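PDB 4GPV: putative cell adhesion protein from Bacteroides eggerthii, which probably serves as a fimbrial subunit of the FimA type, a building block of adhesive pili on this gut bacterium. Local coordinates for residues N11-L23 with N71-A83. Residues are numbered along the deposited sequence; the frame is centred on the assembly and turned at random.
Sequences NVPGEQAVLTIKL and NAAATITTGTTAA
Leu19 and Ile21 pair with Ile76 and Ala74 where strands 18-24 and 73-76 of the large mixed sheet run antiparallel, near one end of the elongated chain. Leu19 and Ile76 exchange two nearly straight backbone bonds, as a hydrogen-bonded pair does. Ile21 and Ala74 also exchange two, the one from Ala74 N less straight. Leu23 N donates to O of Ala72, just before strand 73-76. The buried face carries Leu19, Ile21, Ala74 and Ile76. There CD1 of Ile76 meets CG1 of Ile21 slantwise at 3.8 Å. On the other face one water links OG1 of Thr20 (2.6 Å) and OG1 of Thr75 (2.9 Å).

Beyond the strands the register slips by one residue. NE2 of Gln16, at the end of an extended side chain, reaches O of Thr77 at 3.0 Å, with that oxygen close to the amide plane. Thr80 OG1 sits between its own N and carbonyl carbon (chi1 81°). There it accepts from Gly14 N at 3.1 Å and from Ala82 N in an ST turn. A valine here would probably leave both N-H groups without this acceptor and weaken the turn. Thr81 OG1 takes Glu15 N at 2.9 Å.

Strand 146-169 runs parallel to strand 18-24 on its other edge, and Tyr66 of strand 66-68 packs on Ala74 and Ile76.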
ATOM      1  N   ASN A  11      -1.136  35.161  -8.786  1.00 34.17           N
ATOM      2  CA  ASN A  11      -1.022  34.788  -7.377  1.00 32.44           C
ATOM      3  C   ASN A  11      -1.493  35.881  -6.439  1.00 36.89           C
ATOM      4  O   ASN A  11      -1.279  35.776  -5.225  1.00 35.16           O
ATOM      5  CB  ASN A  11       0.418  34.402  -7.059  1.00 33.20           C
ATOM      6  CG  ASN A  11       0.737  33.006  -7.521  1.00 41.14           C
ATOM      7  OD1 ASN A  11      -0.102  32.117  -7.466  1.00 33.00           O
ATOM      8  ND2 ASN A  11       1.955  32.778  -7.963  1.00 34.66           N
ATOM      9  N   VAL A  12      -2.148  36.921  -6.978  1.00 36.28           N
ATOM     10  CA  VAL A  12      -2.610  38.029  -6.139  1.00 37.77           C
ATOM     11  C   VAL A  12      -3.916  37.598  -5.409  1.00 37.98           C
ATOM     12  O   VAL A  12      -4.725  36.860  -5.983  1.00 35.98           O
ATOM     13  CB  VAL A  12      -2.746  39.390  -6.885  1.00 45.20           C
ATOM     14  CG1 VAL A  12      -1.483  39.725  -7.686  1.00 45.98           C
ATOM     15  CG2 VAL A  12      -3.989  39.454  -7.771  1.00 46.07           C
ATOM     16  N   PRO A  13      -4.131  38.028  -4.147  1.00 34.17           N
ATOM     17  CA  PRO A  13      -5.360  37.615  -3.452  1.00 33.13           C
ATOM     18  C   PRO A  13      -6.603  38.217  -4.091  1.00 37.94           C
ATOM     19  O   PRO A  13      -6.559  39.341  -4.617  1.00 37.38           O
ATOM     20  CB  PRO A  13      -5.161  38.133  -2.025  1.00 35.32           C
ATOM     21  CG  PRO A  13      -4.166  39.209  -2.132  1.00 40.04           C
ATOM     22  CD  PRO A  13      -3.276  38.869  -3.285  1.00 35.59           C
ATOM     23  N   GLY A  14      -7.681  37.443  -4.063  1.00 33.56           N
ATOM     24  CA  GLY A  14      -8.983  37.896  -4.531  1.00 33.93           C
ATOM     25  C   GLY A  14      -9.753  38.458  -3.354  1.00 37.32           C
ATOM     26  O   GLY A  14      -9.153  38.832  -2.337  1.00 36.24           O
ATOM     27  N   GLU A  15     -11.079  38.514  -3.473  1.00 33.63           N
ATOM     28  CA  GLU A  15     -11.944  38.986  -2.398  1.00 34.35           C
ATOM     29  C   GLU A  15     -12.214  37.835  -1.438  1.00 33.17           C
ATOM     30  O   GLU A  15     -12.143  36.681  -1.856  1.00 30.60           O
ATOM     31  CB  GLU A  15     -13.263  39.535  -2.977  1.00 37.54           C
ATOM     32  CG  GLU A  15     -13.842  40.673  -2.154  1.00 54.20           C
ATOM     33  CD  GLU A  15     -15.209  41.202  -2.554  1.00 88.76           C
ATOM     34  OE1 GLU A  15     -15.874  40.587  -3.421  1.00 83.98           O
ATOM     35  OE2 GLU A  15     -15.623  42.236  -1.981  1.00 94.88           O
ATOM     36  N   GLN A  16     -12.524  38.130  -0.160  1.00 30.76           N
ATOM     37  CA  GLN A  16     -12.807  37.055   0.790  1.00 29.65           C
ATOM     38  C   GLN A  16     -13.869  36.122   0.227  1.00 32.87           C
ATOM     39  O   GLN A  16     -14.891  36.585  -0.300  1.00 34.34           O
ATOM     40  CB  GLN A  16     -13.274  37.597   2.150  1.00 31.22           C
ATOM     41  CG  GLN A  16     -13.333  36.456   3.189  1.00 34.33           C
ATOM     42  CD  GLN A  16     -13.785  36.915   4.543  1.00 43.32           C
ATOM     43  OE1 GLN A  16     -14.409  37.967   4.705  1.00 45.01           O
ATOM     44  NE2 GLN A  16     -13.497  36.124   5.548  1.00 37.63           N
ATOM     45  N   ALA A  17     -13.624  34.837   0.339  1.00 28.90           N
ATOM     46  CA  ALA A  17     -14.544  33.838  -0.145  1.00 29.40           C
ATOM     47  C   ALA A  17     -14.918  32.878   0.956  1.00 32.66           C
ATOM     48  O   ALA A  17     -14.247  32.808   1.993  1.00 32.16           O
ATOM     49  CB  ALA A  17     -13.901  33.078  -1.295  1.00 30.70           C
ATOM     50  N   VAL A  18     -15.994  32.144   0.721  1.00 27.77           N
ATOM     51  CA  VAL A  18     -16.445  31.047   1.563  1.00 26.76           C
ATOM     52  C   VAL A  18     -16.411  29.820   0.680  1.00 29.95           C
ATOM     53  O   VAL A  18     -17.023  29.818  -0.391  1.00 29.82           O
ATOM     54  CB  VAL A  18     -17.829  31.254   2.223  1.00 31.37           C
ATOM     55  CG1 VAL A  18     -18.171  30.067   3.119  1.00 31.28           C
ATOM     56  CG2 VAL A  18     -17.867  32.565   3.008  1.00 31.84           C
ATOM     57  N   LEU A  19     -15.649  28.815   1.093  1.00 27.88           N
ATOM     58  CA  LEU A  19     -15.508  27.554   0.371  1.00 28.13           C
ATOM     59  C   LEU A  19     -16.045  26.439   1.236  1.00 33.26           C
ATOM     60  O   LEU A  19     -15.669  26.337   2.410  1.00 33.21           O
ATOM     61  CB  LEU A  19     -14.030  27.296   0.039  1.00 28.85           C
ATOM     62  CG  LEU A  19     -13.411  28.047  -1.132  1.00 35.76           C
ATOM     63  CD1 LEU A  19     -12.622  29.234  -0.656  1.00 37.72           C
ATOM     64  CD2 LEU A  19     -12.456  27.120  -1.898  1.00 37.36           C
ATOM     65  N   THR A  20     -16.951  25.629   0.675  1.00 29.63           N
ATOM     66  CA  THR A  20     -17.523  24.474   1.372  1.00 28.84           C
ATOM     67  C   THR A  20     -16.898  23.257   0.714  1.00 32.74           C
ATOM     68  O   THR A  20     -17.040  23.084  -0.499  1.00 30.48           O
ATOM     69  CB  THR A  20     -19.062  24.497   1.310  1.00 38.91           C
ATOM     70  OG1 THR A  20     -19.531  25.716   1.886  1.00 43.20           O
ATOM     71  CG2 THR A  20     -19.688  23.314   2.046  1.00 40.86           C
ATOM     72  N   ILE A  21     -16.152  22.466   1.500  1.00 30.13           N
ATOM     73  CA  ILE A  21     -15.462  21.288   0.992  1.00 30.16           C
ATOM     74  C   ILE A  21     -16.224  20.078   1.462  1.00 33.42           C
ATOM     75  O   ILE A  21     -16.564  19.990   2.646  1.00 34.74           O
ATOM     76  CB  ILE A  21     -13.961  21.226   1.413  1.00 33.60           C
ATOM     77  CG1 ILE A  21     -13.222  22.592   1.276  1.00 34.84           C
ATOM     78  CG2 ILE A  21     -13.204  20.051   0.702  1.00 35.55           C
ATOM     79  CD1 ILE A  21     -12.870  23.104  -0.175  1.00 46.81           C
ATOM     80  N   LYS A  22     -16.544  19.190   0.530  1.00 27.57           N
ATOM     81  CA  LYS A  22     -17.216  17.916   0.798  1.00 27.46           C
ATOM     82  C   LYS A  22     -16.272  16.782   0.410  1.00 28.40           C
ATOM     83  O   LYS A  22     -15.703  16.805  -0.683  1.00 27.08           O
ATOM     84  CB  LYS A  22     -18.540  17.780   0.018  1.00 31.56           C
ATOM     85  CG  LYS A  22     -19.698  18.630   0.522  1.00 54.81           C
ATOM     86  CD  LYS A  22     -20.941  18.342  -0.326  1.00 70.02           C
ATOM     87  CE  LYS A  22     -22.172  19.105   0.100  1.00 89.40           C
ATOM     88  NZ  LYS A  22     -23.351  18.744  -0.737  1.00100.55           N
ATOM     89  N   LEU A  23     -16.076  15.826   1.309  1.00 25.95           N
ATOM     90  CA  LEU A  23     -15.212  14.679   1.017  1.00 24.46           C
ATOM     91  C   LEU A  23     -16.049  13.468   0.709  1.00 28.97           C
ATOM     92  O   LEU A  23     -17.066  13.235   1.362  1.00 28.11           O
ATOM     93  CB  LEU A  23     -14.244  14.365   2.163  1.00 23.91           C
ATOM     94  CG  LEU A  23     -13.434  15.551   2.715  1.00 27.85           C
ATOM     95  CD1 LEU A  23     -12.603  15.118   3.896  1.00 28.96           C
ATOM     96  CD2 LEU A  23     -12.571  16.206   1.628  1.00 27.96           C
ATOM     97  N   ASN A  71     -14.457  14.032  10.042  1.00 38.37           N
ATOM     98  CA  ASN A  71     -15.674  14.443   9.334  1.00 38.21           C
ATOM     99  C   ASN A  71     -15.412  14.479   7.818  1.00 40.58           C
ATOM    100  O   ASN A  71     -14.283  14.221   7.380  1.00 39.34           O
ATOM    101  CB  ASN A  71     -16.201  15.807   9.849  1.00 35.51           C
ATOM    102  CG  ASN A  71     -15.298  16.978   9.549  1.00 47.03           C
ATOM    103  OD1 ASN A  71     -15.133  17.381   8.395  1.00 38.94           O
ATOM    104  ND2 ASN A  71     -14.698  17.553  10.582  1.00 37.77           N
ATOM    105  N   ALA A  72     -16.449  14.808   7.027  1.00 37.13           N
ATOM    106  CA  ALA A  72     -16.338  14.844   5.567  1.00 36.57           C
ATOM    107  C   ALA A  72     -16.836  16.179   4.990  1.00 38.14           C
ATOM    108  O   ALA A  72     -17.206  16.234   3.815  1.00 34.44           O
ATOM    109  CB  ALA A  72     -17.122  13.681   4.963  1.00 37.32           C
ATOM    110  N   ALA A  73     -16.856  17.252   5.823  1.00 36.81           N
ATOM    111  CA  ALA A  73     -17.294  18.589   5.404  1.00 37.03           C
ATOM    112  C   ALA A  73     -16.541  19.693   6.153  1.00 39.22           C
ATOM    113  O   ALA A  73     -16.442  19.642   7.368  1.00 40.00           O
ATOM    114  CB  ALA A  73     -18.795  18.748   5.606  1.00 39.19           C
ATOM    115  N   ALA A  74     -15.989  20.679   5.420  1.00 33.88           N
ATOM    116  CA  ALA A  74     -15.284  21.829   6.008  1.00 32.38           C
ATOM    117  C   ALA A  74     -15.803  23.141   5.417  1.00 34.74           C
ATOM    118  O   ALA A  74     -16.114  23.187   4.227  1.00 33.29           O
ATOM    119  CB  ALA A  74     -13.784  21.715   5.753  1.00 31.72           C
ATOM    120  N   THR A  75     -15.911  24.197   6.246  1.00 31.41           N
ATOM    121  CA  THR A  75     -16.270  25.538   5.795  1.00 31.61           C
ATOM    122  C   THR A  75     -15.008  26.385   5.981  1.00 35.14           C
ATOM    123  O   THR A  75     -14.564  26.597   7.114  1.00 36.09           O
ATOM    124  CB  THR A  75     -17.510  26.066   6.541  1.00 44.03           C
ATOM    125  OG1 THR A  75     -18.584  25.149   6.350  1.00 42.80           O
ATOM    126  CG2 THR A  75     -17.945  27.450   6.061  1.00 45.63           C
ATOM    127  N   ILE A  76     -14.405  26.822   4.868  1.00 30.29           N
ATOM    128  CA  ILE A  76     -13.172  27.592   4.927  1.00 29.11           C
ATOM    129  C   ILE A  76     -13.494  29.048   4.597  1.00 31.96           C
ATOM    130  O   ILE A  76     -14.055  29.321   3.531  1.00 30.61           O
ATOM    131  CB  ILE A  76     -12.087  26.990   3.995  1.00 30.12           C
ATOM    132  CG1 ILE A  76     -11.700  25.545   4.441  1.00 30.84           C
ATOM    133  CG2 ILE A  76     -10.850  27.900   3.949  1.00 29.78           C
ATOM    134  CD1 ILE A  76     -10.930  24.720   3.418  1.00 29.69           C
ATOM    135  N   THR A  77     -13.136  29.983   5.500  1.00 28.96           N
ATOM    136  CA  THR A  77     -13.438  31.401   5.249  1.00 30.30           C
ATOM    137  C   THR A  77     -12.170  32.273   5.191  1.00 33.95           C
ATOM    138  O   THR A  77     -12.269  33.486   5.037  1.00 35.68           O
ATOM    139  CB  THR A  77     -14.378  31.951   6.338  1.00 39.74           C
ATOM    140  OG1 THR A  77     -13.675  31.944   7.583  1.00 41.50           O
ATOM    141  CG2 THR A  77     -15.677  31.164   6.446  1.00 39.79           C
ATOM    142  N   THR A  78     -10.996  31.657   5.311  1.00 30.21           N
ATOM    143  CA  THR A  78      -9.731  32.396   5.321  1.00 30.38           C
ATOM    144  C   THR A  78      -9.133  32.593   3.928  1.00 34.01           C
ATOM    145  O   THR A  78      -8.120  33.283   3.794  1.00 34.98           O
ATOM    146  CB  THR A  78      -8.730  31.662   6.213  1.00 33.87           C
ATOM    147  OG1 THR A  78      -8.728  30.286   5.838  1.00 38.28           O
ATOM    148  CG2 THR A  78      -9.068  31.815   7.694  1.00 36.67           C
ATOM    149  N   GLY A  79      -9.744  31.970   2.926  1.00 30.21           N
ATOM    150  CA  GLY A  79      -9.311  32.041   1.536  1.00 28.91           C
ATOM    151  C   GLY A  79      -9.985  33.116   0.715  1.00 30.35           C
ATOM    152  O   GLY A  79     -10.754  33.934   1.230  1.00 29.49           O
ATOM    153  N   THR A  80      -9.683  33.132  -0.583  1.00 26.95           N
ATOM    154  CA  THR A  80     -10.189  34.200  -1.440  1.00 26.80           C
ATOM    155  C   THR A  80     -10.766  33.642  -2.739  1.00 29.33           C
ATOM    156  O   THR A  80     -10.655  32.436  -3.010  1.00 26.71           O
ATOM    157  CB  THR A  80      -9.066  35.227  -1.766  1.00 35.63           C
ATOM    158  OG1 THR A  80      -8.251  34.717  -2.818  1.00 35.88           O
ATOM    159  CG2 THR A  80      -8.204  35.641  -0.546  1.00 32.34           C
ATOM    160  N   THR A  81     -11.297  34.553  -3.575  1.00 29.17           N
ATOM    161  CA  THR A  81     -11.843  34.209  -4.894  1.00 28.94           C
ATOM    162  C   THR A  81     -10.722  33.895  -5.899  1.00 33.04           C
ATOM    163  O   THR A  81     -11.006  33.500  -7.045  1.00 31.33           O
ATOM    164  CB  THR A  81     -12.752  35.312  -5.405  1.00 34.30           C
ATOM    165  OG1 THR A  81     -12.055  36.562  -5.373  1.00 33.90           O
ATOM    166  CG2 THR A  81     -14.043  35.384  -4.624  1.00 33.66           C
ATOM    167  N   ALA A  82      -9.456  33.993  -5.447  1.00 29.56           N
ATOM    168  CA  ALA A  82      -8.297  33.631  -6.253  1.00 29.28           C
ATOM    169  C   ALA A  82      -8.006  32.123  -6.177  1.00 29.56           C
ATOM    170  O   ALA A  82      -7.202  31.641  -6.977  1.00 28.99           O
ATOM    171  CB  ALA A  82      -7.074  34.425  -5.826  1.00 30.79           C
ATOM    172  N   ALA A  83      -8.645  31.360  -5.242  1.00 26.30           N
ATOM    173  CA  ALA A  83      -8.432  29.905  -5.159  1.00 26.20           C
ATOM    174  C   ALA A  83      -8.876  29.228  -6.462  1.00 29.58           C
ATOM    175  O   ALA A  83      -9.974  29.500  -6.950  1.00 27.97           O
ATOM    176  CB  ALA A  83      -9.200  29.313  -3.975  1.00 26.67           C
TER
HETATM  177  O   HOH W   1     -20.565  25.741   4.314  1.00 41.04           O